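Local coordinates for putative lipoate-protein ligase A subunit 2 (Thermoplasma acidophilum DSM 1728, PDB 3R07) that is probably the second subunit of a two-part lipoate-protein ligase, a compact alpha+beta domain related to the SufE/NifU group, at residues 4-9 / 21-27; 8-14 / 83-89; 49-54 / 66-72. One frame throughout, in Å; residues are numbered along the deposited sequence.

Interaction 1 (4-9 / 21-27)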
# COMPACT_ATOMS: atom_id res chain seq x y z
N MET B 4 -19.81 32.98 -6.82
CA MET B 4 -20.43 31.80 -7.48
C MET B 4 -20.38 30.56 -6.60
O MET B 4 -19.72 30.55 -5.56
CB MET B 4 -19.70 31.44 -8.76
CG MET B 4 -19.11 32.57 -9.52
SD MET B 4 -17.61 31.94 -10.32
CE MET B 4 -18.23 30.86 -11.61
N HIS B 5 -21.08 29.51 -7.05
CA HIS B 5 -20.95 28.16 -6.53
C HIS B 5 -20.09 27.42 -7.55
O HIS B 5 -20.32 27.49 -8.76
CB HIS B 5 -22.32 27.50 -6.34
CG HIS B 5 -22.26 26.12 -5.76
ND1 HIS B 5 -22.01 25.87 -4.42
CD2 HIS B 5 -22.43 24.90 -6.33
CE1 HIS B 5 -22.02 24.57 -4.20
NE2 HIS B 5 -22.27 23.95 -5.35
N MET B 6 -19.06 26.74 -7.06
CA MET B 6 -18.09 26.07 -7.92
C MET B 6 -17.58 24.78 -7.29
O MET B 6 -17.31 24.72 -6.09
CB MET B 6 -16.95 27.02 -8.24
CG MET B 6 -15.60 26.36 -8.42
SD MET B 6 -14.73 26.92 -9.89
CE MET B 6 -14.32 28.62 -9.48
N MET B 7 -17.45 23.75 -8.10
CA MET B 7 -16.95 22.45 -7.66
C MET B 7 -15.99 21.89 -8.65
O MET B 7 -16.34 21.70 -9.80
CB MET B 7 -18.09 21.45 -7.52
CG MET B 7 -18.73 21.43 -6.17
SD MET B 7 -20.18 20.39 -6.24
CE MET B 7 -21.22 21.38 -7.34
N TYR B 8 -14.79 21.57 -8.20
CA TYR B 8 -13.86 20.92 -9.11
C TYR B 8 -13.15 19.66 -8.59
O TYR B 8 -13.26 19.29 -7.42
CB TYR B 8 -12.87 21.93 -9.70
CG TYR B 8 -11.95 22.56 -8.70
CD1 TYR B 8 -10.67 22.06 -8.50
CD2 TYR B 8 -12.35 23.67 -7.97
CE1 TYR B 8 -9.80 22.63 -7.61
CE2 TYR B 8 -11.48 24.26 -7.06
CZ TYR B 8 -10.21 23.73 -6.88
OH TYR B 8 -9.33 24.29 -5.99
N SER B 9 -12.44 19.03 -9.51
CA SER B 9 -11.71 17.81 -9.25
C SER B 9 -10.40 17.90 -9.97
O SER B 9 -10.36 18.27 -11.14
CB SER B 9 -12.50 16.62 -9.76
OG SER B 9 -13.49 16.32 -8.81
N VAL B 21 -7.93 15.81 -5.49
CA VAL B 21 -8.69 16.72 -4.63
C VAL B 21 -10.06 16.98 -5.23
O VAL B 21 -10.16 17.10 -6.45
CB VAL B 21 -7.97 18.08 -4.44
CG1 VAL B 21 -8.77 18.91 -3.52
CG2 VAL B 21 -6.60 17.90 -3.83
N THR B 22 -11.09 17.06 -4.40
CA THR B 22 -12.38 17.63 -4.82
C THR B 22 -12.80 18.79 -3.91
O THR B 22 -12.98 18.60 -2.70
CB THR B 22 -13.52 16.57 -4.91
OG1 THR B 22 -13.36 15.78 -6.08
CG2 THR B 22 -14.92 17.25 -4.98
N LEU B 23 -12.93 19.99 -4.48
CA LEU B 23 -13.34 21.16 -3.70
C LEU B 23 -14.70 21.66 -4.08
O LEU B 23 -15.06 21.72 -5.26
CB LEU B 23 -12.36 22.31 -3.85
CG LEU B 23 -11.06 22.23 -3.07
CD1 LEU B 23 -9.99 21.88 -4.06
CD2 LEU B 23 -10.75 23.55 -2.42
N ASP B 24 -15.45 22.04 -3.07
CA ASP B 24 -16.78 22.62 -3.19
C ASP B 24 -16.66 24.08 -2.74
O ASP B 24 -16.40 24.34 -1.56
CB ASP B 24 -17.69 21.84 -2.24
CG ASP B 24 -19.14 22.01 -2.54
OD1 ASP B 24 -19.55 23.03 -3.16
OD2 ASP B 24 -19.89 21.11 -2.11
N LEU B 25 -16.79 25.02 -3.67
CA LEU B 25 -16.54 26.45 -3.35
C LEU B 25 -17.79 27.33 -3.35
O LEU B 25 -18.53 27.40 -4.33
CB LEU B 25 -15.52 27.06 -4.31
CG LEU B 25 -14.17 26.42 -4.60
CD1 LEU B 25 -13.39 27.30 -5.56
CD2 LEU B 25 -13.39 26.19 -3.31
N ASP B 26 -18.02 27.99 -2.23
CA ASP B 26 -19.07 28.99 -2.11
C ASP B 26 -18.39 30.35 -2.11
O ASP B 26 -17.84 30.80 -1.11
CB ASP B 26 -19.88 28.76 -0.83
CG ASP B 26 -20.91 29.85 -0.57
OD1 ASP B 26 -20.72 30.99 -1.06
OD2 ASP B 26 -21.93 29.56 0.12
N GLY B 27 -18.42 31.02 -3.25
CA GLY B 27 -17.69 32.26 -3.40
C GLY B 27 -16.20 32.03 -3.24
O GLY B 27 -15.57 31.39 -4.09
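Y8 and L23 form an antiparallel hydrogen-bonded pair whose side chains leave the sheet on the same face. Two backbone bonds join them, Y8 N to L23 O at 3.0 Å and L23 N to Y8 O at 3.0 Å. The axes of strands 5-9 and 21-26 come within 4.6 Å at 171°, and M6 with L25 makes the next hydrogen-bonded pair.

Followed outward, L23 runs alongside the tyrosine. Its CB lies over one ring face, 4.2 Å from the centroid of the Y8 ring and 26° off the normal, a CH-pi contact. CG is nearest to the phenol oxygen. Beyond it the branches part: CD1 packs on the hydroxyl end of the ring, 3.4 Å from Y8 CZ, whereas CD2 reaches the hydroxyl less closely. Y8 has its CG between the backbone N and the carbonyl carbon (chi1 64°), which turns the ring over L23. L25 reaches the same ring at its edge instead, L25 CD1 lying in the ring plane 3.9 Å from Y8 CE2. That methyl also rests against M6, 3.7 Å from M6 CG.

The other face carries H5, M7 and S9 with their partners D26, D24 and T22. S9 OG and T22 OG1 share a hydrogen bond of 2.8 Å, while OD1 of D24 is close to both the H5 ring and the M7 chain.

This is the hairpin of strands 5-13 and 18-26. Strand 29-36 lies on the far side of strand 18-26, with I30 touching L23, and helix 83-88 lies under the Y8 face, where L88 meets V21 and L23.

Interaction 2 (8-14 / 83-89); sequences YSKNWKA and DFIQALR
A strand-to-helix packing contact, in which W12 and K10 of strand 5-13, outermost in the sheet of this chain, meet helix 83-88 at D83, Q86 and A87, and R89 just beyond it, holds the last helix of the chain against the sheet. The axes of strand 8-13 and helix 83-88 approach to 7.7 Å and run roughly antiparallel, at 147°.

W12 is held in two ways. Its NE1-H points to D83 OD1 at 2.8 Å with an angle of 157°; the acceptor lies close to the indole plane and uses its anti lone pair. Over one face sits Q86, whose CB is 3.7 Å from the centroid of the five-membered ring of W12, a CH-pi contact. The in-plane bond and the methylene over the face together restrain the turn of the indole. W12 CG is anti to the backbone N (chi1 175°), carrying the ring toward the N-terminal end of the helix, where D83 stands, while W12 CB packs 4.0 Å from A87 CB. A14 CB touches the D83 carboxylate.

Near the helix's C-terminal end, K10 bends at its last two torsions and brings NZ within 2.9 Å of R89 O, nearly in line with that carbonyl. Y8 OH adds a weak bond to L88 O, 3.2 Å long.

D83 OD2 accepts from the backbone N of E80. On its other flank the helix meets helix 62-70 and helix 46-54, F84 touching Y70 and L50.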
# COMPACT_ATOMS: atom_id res chain seq x y z
N TYR B 8 -14.79 21.57 -8.20
CA TYR B 8 -13.86 20.92 -9.11
C TYR B 8 -13.15 19.66 -8.59
O TYR B 8 -13.26 19.29 -7.42
CB TYR B 8 -12.87 21.93 -9.70
CG TYR B 8 -11.95 22.56 -8.70
CD1 TYR B 8 -10.67 22.06 -8.50
CD2 TYR B 8 -12.35 23.67 -7.97
CE1 TYR B 8 -9.80 22.63 -7.61
CE2 TYR B 8 -11.48 24.26 -7.06
CZ TYR B 8 -10.21 23.73 -6.88
OH TYR B 8 -9.33 24.29 -5.99
N SER B 9 -12.44 19.03 -9.51
CA SER B 9 -11.71 17.81 -9.25
C SER B 9 -10.40 17.90 -9.97
O SER B 9 -10.36 18.27 -11.14
CB SER B 9 -12.50 16.62 -9.76
OG SER B 9 -13.49 16.32 -8.81
N LYS B 10 -9.33 17.53 -9.29
CA LYS B 10 -7.99 17.76 -9.77
C LYS B 10 -7.05 16.62 -9.37
O LYS B 10 -7.09 16.16 -8.24
CB LYS B 10 -7.52 19.07 -9.15
CG LYS B 10 -6.91 20.04 -10.09
CD LYS B 10 -6.32 21.17 -9.29
CE LYS B 10 -4.86 21.30 -9.61
NZ LYS B 10 -4.71 22.27 -10.70
N ASN B 11 -6.23 16.14 -10.31
CA ASN B 11 -5.14 15.20 -10.01
C ASN B 11 -3.83 15.94 -9.96
O ASN B 11 -3.69 17.00 -10.55
CB ASN B 11 -5.02 14.13 -11.10
CG ASN B 11 -6.33 13.50 -11.44
OD1 ASN B 11 -7.15 13.18 -10.57
ND2 ASN B 11 -6.56 13.32 -12.73
N TRP B 12 -2.86 15.39 -9.25
CA TRP B 12 -1.52 15.95 -9.26
C TRP B 12 -0.44 14.90 -9.03
O TRP B 12 -0.40 14.31 -7.95
CB TRP B 12 -1.39 17.08 -8.24
CG TRP B 12 0.02 17.58 -8.14
CD1 TRP B 12 0.85 17.51 -7.05
CD2 TRP B 12 0.79 18.21 -9.19
NE1 TRP B 12 2.08 18.06 -7.36
CE2 TRP B 12 2.07 18.49 -8.66
CE3 TRP B 12 0.51 18.56 -10.53
CZ2 TRP B 12 3.09 19.12 -9.43
CZ3 TRP B 12 1.52 19.18 -11.29
CH2 TRP B 12 2.79 19.45 -10.73
N LYS B 13 0.42 14.67 -10.03
CA LYS B 13 1.60 13.81 -9.87
C LYS B 13 2.62 14.50 -8.99
O LYS B 13 3.03 15.62 -9.27
CB LYS B 13 2.24 13.44 -11.21
CG LYS B 13 1.74 12.13 -11.88
CD LYS B 13 2.06 10.85 -11.07
CE LYS B 13 3.57 10.52 -11.02
NZ LYS B 13 3.99 9.96 -9.69
N ALA B 14 2.97 13.86 -7.88
CA ALA B 14 4.10 14.29 -7.07
C ALA B 14 5.29 13.40 -7.45
O ALA B 14 5.18 12.61 -8.40
CB ALA B 14 3.76 14.17 -5.58
N ASP B 83 3.41 20.15 -2.88
CA ASP B 83 2.61 19.23 -3.71
C ASP B 83 1.10 19.32 -3.42
O ASP B 83 0.28 19.22 -4.32
CB ASP B 83 3.08 17.78 -3.53
CG ASP B 83 4.29 17.44 -4.38
OD1 ASP B 83 4.20 17.54 -5.63
OD2 ASP B 83 5.32 17.03 -3.80
N PHE B 84 0.75 19.49 -2.15
CA PHE B 84 -0.64 19.76 -1.75
C PHE B 84 -1.09 21.17 -2.14
O PHE B 84 -2.29 21.48 -2.13
CB PHE B 84 -0.83 19.53 -0.26
CG PHE B 84 -0.79 18.09 0.14
CD1 PHE B 84 -1.92 17.29 0.04
CD2 PHE B 84 0.38 17.53 0.63
CE1 PHE B 84 -1.89 15.95 0.42
CE2 PHE B 84 0.42 16.19 1.00
CZ PHE B 84 -0.72 15.39 0.89
N ILE B 85 -0.12 22.03 -2.47
CA ILE B 85 -0.38 23.36 -3.01
C ILE B 85 -0.79 23.25 -4.48
O ILE B 85 -1.84 23.75 -4.86
CB ILE B 85 0.83 24.31 -2.77
CG1 ILE B 85 0.70 24.94 -1.38
CG2 ILE B 85 0.97 25.39 -3.86
CD1 ILE B 85 1.95 24.86 -0.54
N GLN B 86 0.02 22.57 -5.30
CA GLN B 86 -0.34 22.34 -6.69
C GLN B 86 -1.67 21.58 -6.84
O GLN B 86 -2.48 21.91 -7.70
CB GLN B 86 0.78 21.62 -7.47
CG GLN B 86 2.05 22.45 -7.75
CD GLN B 86 1.76 23.91 -8.11
OE1 GLN B 86 2.15 24.82 -7.39
NE2 GLN B 86 1.08 24.13 -9.23
N ALA B 87 -1.89 20.59 -5.97
CA ALA B 87 -3.10 19.77 -5.98
C ALA B 87 -4.36 20.58 -5.73
O ALA B 87 -5.37 20.44 -6.42
CB ALA B 87 -2.99 18.67 -4.95
N LEU B 88 -4.26 21.45 -4.73
CA LEU B 88 -5.36 22.24 -4.21
C LEU B 88 -5.57 23.59 -4.92
O LEU B 88 -6.48 24.32 -4.54
CB LEU B 88 -5.04 22.52 -2.75
CG LEU B 88 -6.09 22.41 -1.68
CD1 LEU B 88 -6.86 21.13 -1.84
CD2 LEU B 88 -5.35 22.38 -0.37
N ARG B 89 -4.74 23.91 -5.91
CA ARG B 89 -4.80 25.22 -6.59
C ARG B 89 -5.58 25.16 -7.87
O ARG B 89 -5.29 24.33 -8.74
CB ARG B 89 -3.42 25.80 -6.90
CG ARG B 89 -2.90 26.75 -5.84
CD ARG B 89 -3.69 28.08 -5.77
NE ARG B 89 -3.74 28.58 -4.39
CZ ARG B 89 -2.74 29.20 -3.75
NH1 ARG B 89 -1.57 29.42 -4.35
NH2 ARG B 89 -2.92 29.60 -2.49

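Interaction 3 (49-54 / 66-72)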
# COMPACT_ATOMS: atom_id res chain seq x y z
N ARG B 49 -7.54 15.69 9.50
CA ARG B 49 -7.22 16.98 10.10
C ARG B 49 -7.05 18.00 8.97
O ARG B 49 -7.53 19.12 9.08
CB ARG B 49 -5.96 16.90 10.99
CG ARG B 49 -6.06 17.65 12.36
CD ARG B 49 -4.69 17.93 13.08
NE ARG B 49 -3.71 16.84 13.01
CZ ARG B 49 -2.48 16.94 12.50
NH1 ARG B 49 -2.04 18.11 12.01
NH2 ARG B 49 -1.66 15.88 12.46
N LEU B 50 -6.39 17.60 7.89
CA LEU B 50 -6.12 18.50 6.78
C LEU B 50 -7.41 18.92 6.08
O LEU B 50 -7.54 20.06 5.65
CB LEU B 50 -5.15 17.85 5.78
CG LEU B 50 -4.63 18.67 4.60
CD1 LEU B 50 -4.07 20.02 5.02
CD2 LEU B 50 -3.59 17.89 3.79
N GLU B 51 -8.36 18.01 5.97
CA GLU B 51 -9.66 18.36 5.39
C GLU B 51 -10.45 19.28 6.34
O GLU B 51 -11.09 20.24 5.90
CB GLU B 51 -10.47 17.10 5.05
CG GLU B 51 -10.00 16.30 3.84
CD GLU B 51 -10.70 14.95 3.72
OE1 GLU B 51 -11.24 14.47 4.74
OE2 GLU B 51 -10.74 14.35 2.62
N ASP B 52 -10.39 18.99 7.64
CA ASP B 52 -11.10 19.77 8.66
C ASP B 52 -10.61 21.21 8.75
O ASP B 52 -11.38 22.12 9.04
CB ASP B 52 -10.98 19.10 10.04
CG ASP B 52 -11.84 17.85 10.15
OD1 ASP B 52 -12.60 17.57 9.19
OD2 ASP B 52 -11.75 17.15 11.20
N MET B 53 -9.32 21.39 8.49
CA MET B 53 -8.67 22.68 8.58
C MET B 53 -9.05 23.56 7.41
O MET B 53 -9.43 24.71 7.61
CB MET B 53 -7.16 22.52 8.68
CG MET B 53 -6.71 22.00 10.06
SD MET B 53 -4.96 21.59 10.14
CE MET B 53 -4.83 21.38 11.92
N LEU B 54 -8.98 23.01 6.21
CA LEU B 54 -9.38 23.71 4.99
C LEU B 54 -10.88 24.06 4.95
O LEU B 54 -11.26 25.11 4.43
CB LEU B 54 -8.93 22.92 3.76
CG LEU B 54 -7.42 22.85 3.56
CD1 LEU B 54 -6.96 21.56 2.86
CD2 LEU B 54 -6.92 24.05 2.80
N ILE B 66 -1.60 24.71 4.91
CA ILE B 66 -0.71 23.61 4.55
C ILE B 66 0.55 23.61 5.43
O ILE B 66 0.86 22.60 6.11
CB ILE B 66 -0.34 23.62 3.03
CG1 ILE B 66 -1.31 22.77 2.21
CG2 ILE B 66 1.01 22.99 2.80
CD1 ILE B 66 -2.70 22.65 2.75
N ARG B 67 1.25 24.76 5.44
CA ARG B 67 2.49 24.95 6.19
C ARG B 67 2.25 24.75 7.68
O ARG B 67 3.08 24.15 8.35
CB ARG B 67 3.11 26.32 5.91
CG ARG B 67 3.47 26.57 4.43
CD ARG B 67 4.41 27.78 4.25
NE ARG B 67 4.35 28.39 2.91
CZ ARG B 67 4.83 27.84 1.78
NH1 ARG B 67 5.42 26.64 1.79
NH2 ARG B 67 4.71 28.49 0.62
N ASP B 68 1.11 25.24 8.17
CA ASP B 68 0.73 25.03 9.58
C ASP B 68 0.68 23.54 9.90
O ASP B 68 1.46 23.06 10.74
CB ASP B 68 -0.62 25.72 9.90
CG ASP B 68 -1.36 25.11 11.11
OD1 ASP B 68 -1.07 23.96 11.51
OD2 ASP B 68 -2.28 25.77 11.66
N PHE B 69 -0.24 22.84 9.22
CA PHE B 69 -0.45 21.38 9.24
C PHE B 69 0.83 20.57 9.35
O PHE B 69 0.99 19.77 10.28
CB PHE B 69 -1.21 21.02 7.95
CG PHE B 69 -1.44 19.55 7.73
CD1 PHE B 69 -2.32 18.84 8.53
CD2 PHE B 69 -0.83 18.90 6.67
CE1 PHE B 69 -2.56 17.51 8.31
CE2 PHE B 69 -1.06 17.57 6.43
CZ PHE B 69 -1.93 16.87 7.26
N TYR B 70 1.74 20.78 8.39
CA TYR B 70 3.08 20.21 8.44
C TYR B 70 3.90 20.56 9.73
O TYR B 70 4.57 19.69 10.29
CB TYR B 70 3.85 20.59 7.18
CG TYR B 70 3.58 19.71 5.98
CD1 TYR B 70 4.47 18.69 5.64
CD2 TYR B 70 2.46 19.90 5.17
CE1 TYR B 70 4.24 17.87 4.53
CE2 TYR B 70 2.23 19.08 4.05
CZ TYR B 70 3.12 18.07 3.74
OH TYR B 70 2.91 17.26 2.64
N ASN B 71 3.84 21.81 10.19
CA ASN B 71 4.52 22.20 11.45
C ASN B 71 3.97 21.53 12.72
O ASN B 71 4.53 21.71 13.81
CB ASN B 71 4.53 23.73 11.64
CG ASN B 71 5.18 24.45 10.48
OD1 ASN B 71 6.10 23.95 9.84
ND2 ASN B 71 4.69 25.65 10.19
N GLN B 72 2.88 20.77 12.60
CA GLN B 72 2.44 19.90 13.70
C GLN B 72 3.13 18.55 13.61
O GLN B 72 2.85 17.66 14.40
CB GLN B 72 0.92 19.73 13.74
CG GLN B 72 0.18 20.94 14.29
CD GLN B 72 -1.20 21.09 13.67
OE1 GLN B 72 -2.19 20.56 14.19
NE2 GLN B 72 -1.27 21.82 12.56
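Helices 49-54 and 66-70 run roughly antiparallel, at 143° with their axes 10.6 Å apart at closest, and the nearest backbone approach is L50 to F69. F69 carries much of the contact. Its CG is anti to the backbone N (chi1 176°), and the ring reaches across to helix 49-54.

L50 covers one face of that ring: its CB lies 3.9 Å from the F69 ring centroid, offset toward the rim, and its CD2 continues the cover over CE2 and CZ. The two side chains cross at about a right angle. L50 CD1 touches both the F69 ring and, at 3.7 Å, I66 CD1, so a single leucine bridges two residues three apart on helix 66-70. L54 reaches I66 more loosely.

M53 crosses F69 at about a right angle, its SD oblique to the ring, 5.4 Å from the F69 centroid in a Met-aromatic contact; the extended chain carries CE on to the Q72 amide, 3.6 Å from Q72 OE1. At the same end R49 bends at chi3: F69 CE1 lies over one face of the R49 guanidinium, while NH1 stands oblique to the phenyl ring, 3.6 Å from F69 CD1. Q72 OE1 stands 3.3 Å from R49 NH1. The contact thus grades from aliphatic at I66 and L54 to polar at R49 and Q72.

E51 OE2 accepts from I35 N, tying helix 46-54 to strand 29-36. Two consecutive helices turned back on each other and packed with a three-stranded antiparallel sheet make an alpha+beta domain, consistent with the SufE/NifU relationship of this family.

In the fold
Interaction 1 pairs two of the three strands of the sheet, interaction 2 fastens the last helix to it, and interaction 3 pairs the other two helices. Interactions 1 and 2 share strand 5-13, including Y8 and S9; their centres are 14 Å apart and they touch, V21 CG1 lying 3.4 Å from L88 CD1. Interaction 3, nested in the loop that interaction 2 closes, has its centre about 15 Å from that contact's, yet L88 CD2 reaches L54 CD1 at 3.7 Å and I85 packs on I66. Interactions 1 and 3 do not touch, their nearest atoms being about 6 Å apart. Helix 83-88 thus meets the hairpin by hydrogen bonds and packing, and the helix pair by side-chain packing.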